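Local structure of cysteine protease (Xylella fastidiosa, 3OIS) at residues A[133-144]-A[171-182]; A[62-70]-A[84-92]. The protein belongs to the papain family, probably cleaves peptide bonds as a cysteine protease, and binds uridine-5'-diphosphate. One frame throughout, in Å; residues are numbered along the deposited sequence. Where two conformers were deposited one is given.

Interaction 1: A[133-144]-A[171-182]; sequences LHKLGVCPEKEW and QCYKDAQNYKIT. With UDP (uridine-5'-diphosphate), chain E.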
loop_
_atom_site.group_PDB
_atom_site.type_symbol
_atom_site.label_atom_id
_atom_site.label_comp_id
_atom_site.label_asym_id
_atom_site.label_seq_id
_atom_site.Cartn_x
_atom_site.Cartn_y
_atom_site.Cartn_z
ATOM N N LEU A 133 -12.287 3.542 -0.654
ATOM C CA LEU A 133 -12.322 4.345 0.582
ATOM C C LEU A 133 -13.176 5.600 0.511
ATOM O O LEU A 133 -13.710 5.991 1.565
ATOM C CB LEU A 133 -10.908 4.673 1.030
ATOM C CG LEU A 133 -10.101 3.451 1.416
ATOM C CD1 LEU A 133 -8.566 3.858 1.714
ATOM C CD2 LEU A 133 -10.688 2.688 2.585
ATOM N N HIS A 134 -13.217 6.248 -0.650
ATOM C CA HIS A 134 -13.933 7.519 -0.830
ATOM C C HIS A 134 -15.447 7.297 -0.898
ATOM O O HIS A 134 -16.208 8.018 -0.247
ATOM C CB HIS A 134 -13.479 8.202 -2.099
ATOM C CG HIS A 134 -13.992 9.606 -2.248
ATOM N ND1 HIS A 134 -14.146 10.230 -3.479
ATOM C CD2 HIS A 134 -14.372 10.514 -1.308
ATOM C CE1 HIS A 134 -14.589 11.466 -3.290
ATOM N NE2 HIS A 134 -14.749 11.666 -1.986
ATOM N N LYS A 135 -15.865 6.318 -1.698
ATOM C CA LYS A 135 -17.279 6.067 -1.960
ATOM C C LYS A 135 -17.954 5.063 -1.030
ATOM O O LYS A 135 -19.161 5.215 -0.749
ATOM C CB LYS A 135 -17.442 5.543 -3.392
ATOM C CG LYS A 135 -16.916 6.485 -4.433
ATOM C CD LYS A 135 -17.649 7.820 -4.507
ATOM C CE LYS A 135 -17.046 8.687 -5.604
ATOM N NZ LYS A 135 -17.703 10.004 -5.693
ATOM N N LEU A 136 -17.224 4.043 -0.534
ATOM C CA LEU A 136 -17.775 2.992 0.306
ATOM C C LEU A 136 -17.233 3.087 1.736
ATOM O O LEU A 136 -17.864 2.637 2.649
ATOM C CB LEU A 136 -17.434 1.623 -0.265
ATOM C CG LEU A 136 -17.779 1.450 -1.751
ATOM C CD1 LEU A 136 -17.619 0.003 -2.215
ATOM C CD2 LEU A 136 -19.199 1.978 -2.055
ATOM N N GLY A 137 -15.996 3.610 1.912
ATOM C CA GLY A 137 -15.377 3.508 3.246
ATOM C C GLY A 137 -14.698 2.159 3.458
ATOM O O GLY A 137 -14.197 1.499 2.456
ATOM N N VAL A 138 -14.606 1.740 4.702
ATOM C CA VAL A 138 -14.067 0.427 5.069
ATOM C C VAL A 138 -14.564 0.078 6.459
ATOM O O VAL A 138 -14.612 0.964 7.354
ATOM C CB VAL A 138 -12.491 0.398 5.028
ATOM C CG1 VAL A 138 -11.850 1.596 5.857
ATOM C CG2 VAL A 138 -11.944 -0.971 5.415
ATOM N N CYS A 139 -14.967 -1.170 6.637
ATOM C CA CYS A 139 -15.439 -1.632 7.978
ATOM C C CYS A 139 -14.260 -2.167 8.786
ATOM O O CYS A 139 -13.190 -2.443 8.254
ATOM C CB CYS A 139 -16.517 -2.700 7.817
ATOM S SG CYS A 139 -15.997 -4.219 7.011
ATOM N N PRO A 140 -14.434 -2.347 10.112
ATOM C CA PRO A 140 -13.390 -2.950 10.883
ATOM C C PRO A 140 -13.060 -4.404 10.466
ATOM O O PRO A 140 -13.952 -5.188 10.086
ATOM C CB PRO A 140 -14.004 -2.934 12.343
ATOM C CG PRO A 140 -14.865 -1.686 12.302
ATOM C CD PRO A 140 -15.567 -1.862 10.950
ATOM N N GLU A 141 -11.797 -4.800 10.590
ATOM C CA GLU A 141 -11.412 -6.114 10.180
ATOM C C GLU A 141 -12.143 -7.195 11.014
ATOM O O GLU A 141 -12.470 -8.210 10.483
ATOM C CB GLU A 141 -9.887 -6.277 10.076
ATOM C CG GLU A 141 -9.481 -7.582 9.426
ATOM C CD GLU A 141 -8.102 -7.442 8.825
ATOM O OE1 GLU A 141 -7.086 -7.635 9.554
ATOM O OE2 GLU A 141 -8.085 -7.155 7.613
ATOM N N LYS A 142 -12.468 -6.915 12.278
ATOM C CA LYS A 142 -13.255 -7.910 13.039
ATOM C C LYS A 142 -14.554 -8.288 12.435
ATOM O O LYS A 142 -14.959 -9.453 12.582
ATOM C CB LYS A 142 -13.403 -7.521 14.536
ATOM C CG LYS A 142 -12.099 -7.878 15.307
ATOM C CD LYS A 142 -11.942 -7.281 16.710
ATOM C CE LYS A 142 -10.654 -7.807 17.356
ATOM N NZ LYS A 142 -10.578 -7.499 18.831
ATOM N N GLU A 143 -15.215 -7.340 11.764
ATOM C CA GLU A 143 -16.485 -7.558 11.088
ATOM C C GLU A 143 -16.315 -8.274 9.738
ATOM O O GLU A 143 -17.230 -8.907 9.234
ATOM C CB GLU A 143 -17.146 -6.194 10.856
ATOM C CG GLU A 143 -18.580 -6.216 10.394
ATOM C CD GLU A 143 -19.192 -4.816 10.392
ATOM O OE1 GLU A 143 -18.458 -3.820 10.611
ATOM O OE2 GLU A 143 -20.434 -4.707 10.187
ATOM N N TRP A 144 -15.120 -8.155 9.130
ATOM C CA TRP A 144 -14.846 -8.833 7.828
ATOM C C TRP A 144 -13.392 -9.281 7.849
ATOM O O TRP A 144 -12.478 -8.539 7.333
ATOM C CB TRP A 144 -15.158 -7.919 6.594
ATOM C CG TRP A 144 -15.303 -8.751 5.332
ATOM C CD1 TRP A 144 -14.474 -8.742 4.223
ATOM C CD2 TRP A 144 -16.322 -9.743 5.068
ATOM N NE1 TRP A 144 -14.891 -9.686 3.328
ATOM C CE2 TRP A 144 -16.058 -10.283 3.779
ATOM C CE3 TRP A 144 -17.417 -10.229 5.786
ATOM C CZ2 TRP A 144 -16.853 -11.318 3.213
ATOM C CZ3 TRP A 144 -18.255 -11.209 5.192
ATOM C CH2 TRP A 144 -17.944 -11.769 3.940
ATOM N N GLN A 171 -24.250 -5.715 6.301
ATOM C CA GLN A 171 -23.922 -4.972 7.559
ATOM C C GLN A 171 -22.516 -4.337 7.434
ATOM O O GLN A 171 -22.305 -3.207 7.839
ATOM C CB GLN A 171 -24.029 -5.804 8.875
ATOM C CG GLN A 171 -24.091 -4.923 10.202
ATOM C CD GLN A 171 -25.109 -3.674 10.172
ATOM O OE1 GLN A 171 -26.276 -3.819 9.801
ATOM N NE2 GLN A 171 -24.606 -2.437 10.519
ATOM N N CYS A 172 -21.602 -5.078 6.812
ATOM C CA CYS A 172 -20.238 -4.560 6.522
ATOM C C CYS A 172 -20.272 -3.324 5.671
ATOM O O CYS A 172 -19.643 -2.342 6.000
ATOM C CB CYS A 172 -19.425 -5.654 5.860
ATOM S SG CYS A 172 -18.951 -6.946 6.960
ATOM N N TYR A 173 -21.026 -3.352 4.566
ATOM C CA TYR A 173 -21.172 -2.162 3.744
ATOM C C TYR A 173 -21.754 -0.970 4.486
ATOM O O TYR A 173 -21.325 0.187 4.287
ATOM C CB TYR A 173 -21.968 -2.498 2.496
ATOM C CG TYR A 173 -21.159 -3.252 1.435
ATOM C CD1 TYR A 173 -21.198 -4.634 1.342
ATOM C CD2 TYR A 173 -20.387 -2.523 0.497
ATOM C CE1 TYR A 173 -20.496 -5.334 0.345
ATOM C CE2 TYR A 173 -19.692 -3.199 -0.534
ATOM C CZ TYR A 173 -19.688 -4.542 -0.590
ATOM O OH TYR A 173 -19.027 -5.257 -1.551
ATOM N N LYS A 174 -22.793 -1.226 5.319
ATOM C CA LYS A 174 -23.381 -0.107 6.058
ATOM C C LYS A 174 -22.360 0.487 7.047
ATOM O O LYS A 174 -22.175 1.720 7.092
ATOM C CB LYS A 174 -24.602 -0.606 6.817
ATOM C CG LYS A 174 -25.410 0.477 7.493
ATOM C CD LYS A 174 -26.916 0.037 7.676
ATOM C CE LYS A 174 -27.613 0.805 8.825
ATOM N NZ LYS A 174 -26.859 0.449 10.096
ATOM N N ASP A 175 -21.718 -0.348 7.836
ATOM C CA ASP A 175 -20.726 0.138 8.819
ATOM C C ASP A 175 -19.544 0.842 8.107
ATOM O O ASP A 175 -19.035 1.863 8.552
ATOM C CB ASP A 175 -20.257 -1.010 9.731
ATOM C CG ASP A 175 -21.372 -1.529 10.655
ATOM O OD1 ASP A 175 -22.332 -0.795 10.901
ATOM O OD2 ASP A 175 -21.314 -2.681 11.062
ATOM N N ALA A 176 -19.135 0.308 6.949
ATOM C CA ALA A 176 -17.990 0.905 6.274
ATOM C C ALA A 176 -18.191 2.368 5.947
ATOM O O ALA A 176 -17.222 3.147 5.886
ATOM C CB ALA A 176 -17.703 0.107 4.978
ATOM N N GLN A 177 -19.448 2.766 5.690
ATOM C CA GLN A 177 -19.815 4.165 5.386
ATOM C C GLN A 177 -19.421 5.153 6.460
ATOM O O GLN A 177 -19.311 6.343 6.189
ATOM C CB GLN A 177 -21.320 4.351 5.165
ATOM C CG GLN A 177 -21.856 3.707 3.885
ATOM C CD GLN A 177 -21.693 4.593 2.680
ATOM O OE1 GLN A 177 -22.046 5.794 2.678
ATOM N NE2 GLN A 177 -21.179 4.004 1.609
ATOM N N ASN A 178 -19.227 4.670 7.674
ATOM C CA ASN A 178 -18.822 5.575 8.775
ATOM C C ASN A 178 -17.363 5.997 8.731
ATOM O O ASN A 178 -16.927 6.889 9.487
ATOM C CB ASN A 178 -19.114 4.910 10.092
ATOM C CG ASN A 178 -20.596 4.823 10.335
ATOM O OD1 ASN A 178 -21.360 5.701 9.896
ATOM N ND2 ASN A 178 -21.024 3.750 10.968
ATOM N N TYR A 179 -16.591 5.361 7.828
ATOM C CA TYR A 179 -15.166 5.550 7.769
ATOM C C TYR A 179 -14.642 6.036 6.372
ATOM O O TYR A 179 -13.495 5.923 6.102
ATOM C CB TYR A 179 -14.485 4.234 8.180
ATOM C CG TYR A 179 -15.027 3.800 9.533
ATOM C CD1 TYR A 179 -14.701 4.526 10.689
ATOM C CD2 TYR A 179 -15.844 2.689 9.643
ATOM C CE1 TYR A 179 -15.201 4.153 11.950
ATOM C CE2 TYR A 179 -16.349 2.255 10.929
ATOM C CZ TYR A 179 -16.019 3.045 12.063
ATOM O OH TYR A 179 -16.517 2.729 13.316
ATOM N N LYS A 180 -15.503 6.588 5.527
ATOM C CA LYS A 180 -15.066 7.123 4.209
ATOM C C LYS A 180 -14.046 8.161 4.365
ATOM O O LYS A 180 -14.128 9.032 5.268
ATOM C CB LYS A 180 -16.243 7.766 3.491
ATOM C CG LYS A 180 -17.405 6.769 3.293
ATOM C CD LYS A 180 -18.312 7.269 2.233
ATOM C CE LYS A 180 -19.380 8.246 2.700
ATOM N NZ LYS A 180 -20.721 7.992 1.950
ATOM N N ILE A 181 -13.104 8.193 3.421
ATOM C CA ILE A 181 -12.235 9.337 3.282
ATOM C C ILE A 181 -12.980 10.517 2.620
ATOM O O ILE A 181 -14.068 10.328 2.042
ATOM C CB ILE A 181 -10.842 9.015 2.520
ATOM C CG1 ILE A 181 -11.051 8.681 1.034
ATOM C CG2 ILE A 181 -10.044 7.928 3.291
ATOM C CD1 ILE A 181 -9.739 8.579 0.259
ATOM N N THR A 182 -12.430 11.730 2.746
ATOM C CA THR A 182 -13.035 12.887 2.024
ATOM C C THR A 182 -12.265 13.424 0.792
ATOM O O THR A 182 -12.843 14.077 -0.091
ATOM C CB THR A 182 -13.437 14.040 2.982
ATOM O OG1 THR A 182 -12.248 14.558 3.553
ATOM C CG2 THR A 182 -14.356 13.486 4.098
HETATM N N1 UDP E . -10.472 13.092 -7.539
HETATM C C2 UDP E . -9.289 13.187 -6.861
HETATM N N3 UDP E . -9.337 13.389 -5.487
HETATM C C4 UDP E . -10.519 13.481 -4.826
HETATM C C5 UDP E . -11.744 13.427 -5.518
HETATM C C6 UDP E . -11.675 13.115 -6.883
HETATM O O2 UDP E . -8.226 13.093 -7.389
HETATM O O4 UDP E . -10.454 13.757 -3.585
HETATM C "C1'" UDP E . -10.359 13.001 -9.036
HETATM C "C2'" UDP E . -9.895 11.653 -9.544
HETATM O "O2'" UDP E . -9.235 11.932 -10.777
HETATM C "C3'" UDP E . -11.214 11.038 -9.803
HETATM C "C4'" UDP E . -12.007 12.208 -10.427
HETATM O "O4'" UDP E . -11.601 13.360 -9.657
HETATM O "O3'" UDP E . -11.014 10.025 -10.785
HETATM C "C5'" UDP E . -13.507 11.930 -10.374
HETATM O "O5'" UDP E . -13.862 11.841 -8.996
HETATM P PA UDP E . -15.292 11.942 -8.462
HETATM O O1A UDP E . -15.453 11.421 -7.087
HETATM O O2A UDP E . -15.861 13.298 -8.705
HETATM O O3A UDP E . -15.992 10.905 -9.506
HETATM P PB UDP E . -17.417 10.145 -9.573
HETATM O O1B UDP E . -17.979 10.424 -10.889
HETATM O O2B UDP E . -17.078 8.769 -9.319
HETATM O O3B UDP E . -18.377 10.598 -8.515
HETATM O O HOH W 1 -15.525 14.153 -0.823
HETATM O O HOH W 2 -20.039 0.874 2.044
#
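Cys-172 sets its sulfur into a nook formed by three residues of the facing segment. Cys-172 SG lies 3.5 Å from Glu-143 CG, while Cys-172 CB packs on Cys-139 SG. The Trp-144 ring receives Cys-172 SG obliquely, 3.8 Å from Trp-144 CE3, a sulfur-aromatic contact. Tyr-173 offers its ring edge to Leu-136 CD1, while its hydroxyl bonds to Asn-110. One turn on, Asp-175 crosses Glu-143 at about a right angle; the modelled 2.4 Å between Asp-175 OD2 and Glu-143 OE2 is doubtfully short. Helix 170-176 is thereby laid along the chain leaving helix 126-135, within the papain-type helical domain. Ala-176 O accepts a weak bond from Val-138 N and a CA-H...O contact from Gly-137 CA at 3.2 Å, the chain at Gly-137 having positive phi. Gln-177 NE2 bonds weakly to Lys-135 O. Tyr-179 CD2 comes to 3.1 Å from Val-138 O, a buried carbonyl without a polar partner. Lys-180 folds back, bent at chi3 (-85°), to place NZ 2.7 Å from Gln-177 OE1. Ile-181 N bonds to Leu-133 O at 2.9 Å. A water joins Thr-182 O to His-134 NE2; the His-134 ring edge faces UDP O1A, and Lys-135 NZ bonds to O1A and O3B.

Interaction 2: A[62-70]-A[84-92]; sequences DLTPPFQVY and AAAIQFERI
Phe-67 lies flat on the Gln-88 side chain, which slides past it in the opposite direction, ring and amide planes only 10° apart. Gln-88 CG sits 3.6 Å from the ring centroid, a CH-pi contact, and CD also lies over the ring; Pro-65 CG lies against the opposite face, toward the rim. With CG between its backbone N and carbonyl carbon (chi1 60°), Phe-67 swings onto the helix as the main bump of the loop. The hollow that takes it is walled by Ala-85 CB, 4.0 Å from CE1, by Phe-89 CB near CZ, and by Ile-92 CD1, 3.8 Å from CE2. Tyr-70 enters edge-first beside Ala-84 and Ala-85, its CE2 touching both methyls. Its hydroxyl donates to Gln-88 OE1 at 2.7 Å, 31° from the carbonyl plane, which helps fix the amide's rotation; Glu-99 takes the NE2 end. In return, the Phe-89 ring reaches from the helix into a notch of the loop, its CE1 edge 3.3 Å from Leu-63 O, with Pro-65 CB alongside. The loop follows strand 60-62 and drapes over helix 78-93, whose start carries the catalytic cysteine in papain-like proteases; strands 233-245 and 250-254 supply Leu-240 and Arg-254, which touch Ala-85.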
loop_
_atom_site.group_PDB
_atom_site.type_symbol
_atom_site.label_atom_id
_atom_site.label_comp_id
_atom_site.label_asym_id
_atom_site.label_seq_id
_atom_site.Cartn_x
_atom_site.Cartn_y
_atom_site.Cartn_z
ATOM N N ASP A 62 10.318 10.420 11.272
ATOM C CA ASP A 62 9.996 9.022 11.589
ATOM C C ASP A 62 8.611 8.954 12.144
ATOM O O ASP A 62 8.357 9.123 13.365
ATOM C CB ASP A 62 11.032 8.352 12.502
ATOM C CG ASP A 62 10.749 6.891 12.743
ATOM O OD1 ASP A 62 9.894 6.297 12.078
ATOM O OD2 ASP A 62 11.370 6.305 13.676
ATOM N N LEU A 63 7.658 8.664 11.250
ATOM C CA LEU A 63 6.227 8.624 11.645
ATOM C C LEU A 63 5.798 7.209 12.048
ATOM O O LEU A 63 4.626 6.947 12.136
ATOM C CB LEU A 63 5.299 9.134 10.474
ATOM C CG LEU A 63 5.684 10.488 9.811
ATOM C CD1 LEU A 63 4.531 10.951 8.894
ATOM C CD2 LEU A 63 5.954 11.558 10.899
ATOM N N THR A 64 6.736 6.270 12.109
ATOM C CA THR A 64 6.338 4.857 12.374
ATOM C C THR A 64 5.281 4.835 13.497
ATOM O O THR A 64 5.514 5.323 14.614
ATOM C CB THR A 64 7.541 3.994 12.807
ATOM O OG1 THR A 64 8.529 3.978 11.793
ATOM C CG2 THR A 64 7.137 2.496 13.058
ATOM N N PRO A 65 4.154 4.208 13.256
ATOM C CA PRO A 65 3.054 4.232 14.244
ATOM C C PRO A 65 3.202 3.043 15.239
ATOM O O PRO A 65 4.078 2.182 15.045
ATOM C CB PRO A 65 1.809 4.109 13.354
ATOM C CG PRO A 65 2.263 3.237 12.269
ATOM C CD PRO A 65 3.742 3.677 11.947
ATOM N N PRO A 66 2.383 3.009 16.302
ATOM C CA PRO A 66 2.587 1.937 17.238
ATOM C C PRO A 66 2.005 0.608 16.782
ATOM O O PRO A 66 2.540 -0.447 17.195
ATOM C CB PRO A 66 1.857 2.432 18.511
ATOM C CG PRO A 66 1.552 3.907 18.277
ATOM C CD PRO A 66 1.349 3.943 16.773
ATOM N N PHE A 67 1.040 0.632 15.852
ATOM C CA PHE A 67 0.451 -0.637 15.458
ATOM C C PHE A 67 1.402 -1.439 14.578
ATOM O O PHE A 67 2.039 -0.888 13.672
ATOM C CB PHE A 67 -0.929 -0.461 14.819
ATOM C CG PHE A 67 -0.944 0.423 13.532
ATOM C CD1 PHE A 67 -0.958 -0.146 12.234
ATOM C CD2 PHE A 67 -1.072 1.772 13.644
ATOM C CE1 PHE A 67 -1.080 0.749 11.096
ATOM C CE2 PHE A 67 -1.173 2.662 12.607
ATOM C CZ PHE A 67 -1.119 2.157 11.269
ATOM N N GLN A 68 1.471 -2.737 14.832
ATOM C CA GLN A 68 2.493 -3.528 14.169
ATOM C C GLN A 68 2.113 -3.721 12.700
ATOM O O GLN A 68 0.944 -3.523 12.303
ATOM C CB GLN A 68 2.691 -4.893 14.810
ATOM C CG GLN A 68 1.520 -5.780 14.809
ATOM C CD GLN A 68 1.703 -6.962 15.802
ATOM O OE1 GLN A 68 2.519 -7.880 15.578
ATOM N NE2 GLN A 68 0.921 -6.932 16.900
ATOM N N VAL A 69 3.108 -4.137 11.941
ATOM C CA VAL A 69 2.831 -4.507 10.527
ATOM C C VAL A 69 1.772 -5.588 10.424
ATOM O O VAL A 69 1.615 -6.439 11.345
ATOM C CB VAL A 69 4.111 -4.894 9.744
ATOM C CG1 VAL A 69 5.110 -3.742 9.658
ATOM C CG2 VAL A 69 4.713 -6.162 10.369
ATOM N N TYR A 70 1.063 -5.568 9.306
ATOM C CA TYR A 70 0.224 -6.719 8.992
ATOM C C TYR A 70 0.965 -7.729 8.177
ATOM O O TYR A 70 2.076 -7.482 7.757
ATOM C CB TYR A 70 -0.978 -6.277 8.113
ATOM C CG TYR A 70 -1.649 -4.919 8.422
ATOM C CD1 TYR A 70 -2.039 -4.552 9.749
ATOM C CD2 TYR A 70 -1.801 -3.960 7.422
ATOM C CE1 TYR A 70 -2.664 -3.364 10.011
ATOM C CE2 TYR A 70 -2.417 -2.721 7.692
ATOM C CZ TYR A 70 -2.870 -2.431 8.987
ATOM O OH TYR A 70 -3.493 -1.224 9.279
ATOM N N ALA A 84 -5.107 0.226 4.190
ATOM C CA ALA A 84 -5.625 -0.070 5.565
ATOM C C ALA A 84 -4.779 0.670 6.575
ATOM O O ALA A 84 -5.345 1.301 7.509
ATOM C CB ALA A 84 -5.596 -1.553 5.863
ATOM N N ALA A 85 -3.461 0.630 6.382
ATOM C CA ALA A 85 -2.526 1.293 7.324
ATOM C C ALA A 85 -2.649 2.832 7.240
ATOM O O ALA A 85 -2.566 3.546 8.269
ATOM C CB ALA A 85 -1.040 0.779 7.119
ATOM N N ALA A 86 -2.798 3.416 6.036
ATOM C CA ALA A 86 -2.969 4.854 5.921
ATOM C C ALA A 86 -4.205 5.262 6.720
ATOM O O ALA A 86 -4.142 6.292 7.425
ATOM C CB ALA A 86 -3.128 5.251 4.422
ATOM N N ILE A 87 -5.318 4.494 6.592
ATOM C CA ILE A 87 -6.591 4.734 7.331
ATOM C C ILE A 87 -6.346 4.589 8.844
ATOM O O ILE A 87 -6.772 5.461 9.602
ATOM C CB ILE A 87 -7.665 3.742 6.947
ATOM C CG1 ILE A 87 -8.157 4.084 5.544
ATOM C CG2 ILE A 87 -8.867 3.897 7.905
ATOM C CD1 ILE A 87 -8.927 5.458 5.439
ATOM N N GLN A 88 -5.645 3.532 9.267
ATOM C CA GLN A 88 -5.390 3.304 10.697
ATOM C C GLN A 88 -4.538 4.412 11.253
ATOM O O GLN A 88 -4.864 4.917 12.359
ATOM C CB GLN A 88 -4.758 1.932 10.936
ATOM C CG GLN A 88 -4.680 1.604 12.397
ATOM C CD GLN A 88 -4.485 0.134 12.649
ATOM O OE1 GLN A 88 -4.555 -0.707 11.723
ATOM N NE2 GLN A 88 -4.171 -0.210 13.934
ATOM N N PHE A 89 -3.526 4.842 10.492
ATOM C CA PHE A 89 -2.660 5.901 10.911
ATOM C C PHE A 89 -3.426 7.201 11.072
ATOM O O PHE A 89 -3.188 7.947 12.062
ATOM C CB PHE A 89 -1.560 6.108 9.855
ATOM C CG PHE A 89 -0.545 7.174 10.199
ATOM C CD1 PHE A 89 0.740 6.823 10.683
ATOM C CD2 PHE A 89 -0.871 8.529 10.090
ATOM C CE1 PHE A 89 1.706 7.850 10.990
ATOM C CE2 PHE A 89 0.092 9.538 10.382
ATOM C CZ PHE A 89 1.376 9.185 10.836
ATOM N N GLU A 90 -4.263 7.541 10.070
ATOM C CA GLU A 90 -4.993 8.819 10.095
ATOM C C GLU A 90 -5.953 8.873 11.276
ATOM O O GLU A 90 -6.163 9.968 11.849
ATOM C CB GLU A 90 -5.740 9.155 8.768
ATOM C CG GLU A 90 -4.870 9.490 7.563
ATOM C CD GLU A 90 -4.069 10.779 7.676
ATOM O OE1 GLU A 90 -4.646 11.897 7.642
ATOM O OE2 GLU A 90 -2.855 10.656 7.751
ATOM N N ARG A 91 -6.508 7.720 11.684
ATOM C CA ARG A 91 -7.492 7.733 12.782
ATOM C C ARG A 91 -6.783 8.058 14.079
ATOM O O ARG A 91 -7.317 8.806 14.914
ATOM C CB ARG A 91 -8.324 6.450 12.838
ATOM C CG ARG A 91 -9.450 6.494 11.760
ATOM C CD ARG A 91 -10.323 5.274 11.692
ATOM N NE ARG A 91 -11.328 5.251 12.763
ATOM C CZ ARG A 91 -11.247 4.496 13.858
ATOM N NH1 ARG A 91 -10.200 3.702 14.030
ATOM N NH2 ARG A 91 -12.214 4.539 14.787
ATOM N N ILE A 92 -5.568 7.568 14.230
ATOM C CA ILE A 92 -4.757 7.998 15.382
ATOM C C ILE A 92 -4.573 9.511 15.375
ATOM O O ILE A 92 -5.032 10.201 16.289
ATOM C CB ILE A 92 -3.415 7.273 15.433
ATOM C CG1 ILE A 92 -3.662 5.771 15.656
ATOM C CG2 ILE A 92 -2.499 7.890 16.528
ATOM C CD1 ILE A 92 -2.399 4.967 15.380
#

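In the fold
From the N terminus, interaction 2 comes first: the loop leaving strand 60-62 is brought back onto helix 78-93 after 13 intervening residues, the last of them already the start of that helix, closing before interaction 1 begins. Interaction 1 then lays the end of helix 126-135 against 177-182, and the chain that follows it against helix 170-176, across a largely loop-like span of 26 residues. The two loops therefore stand in series, neither nesting nor crossing, with centres about 17 Å apart. They meet at helix 78-93: Ile-87, on a different side from the 62-70 loop, packs against Leu-133, Val-138 and Ile-181, and Arg-91 lies beside Tyr-179. The helix thus joins the beta-sheet side of the fold, through interaction 2, to the helical side that holds UDP.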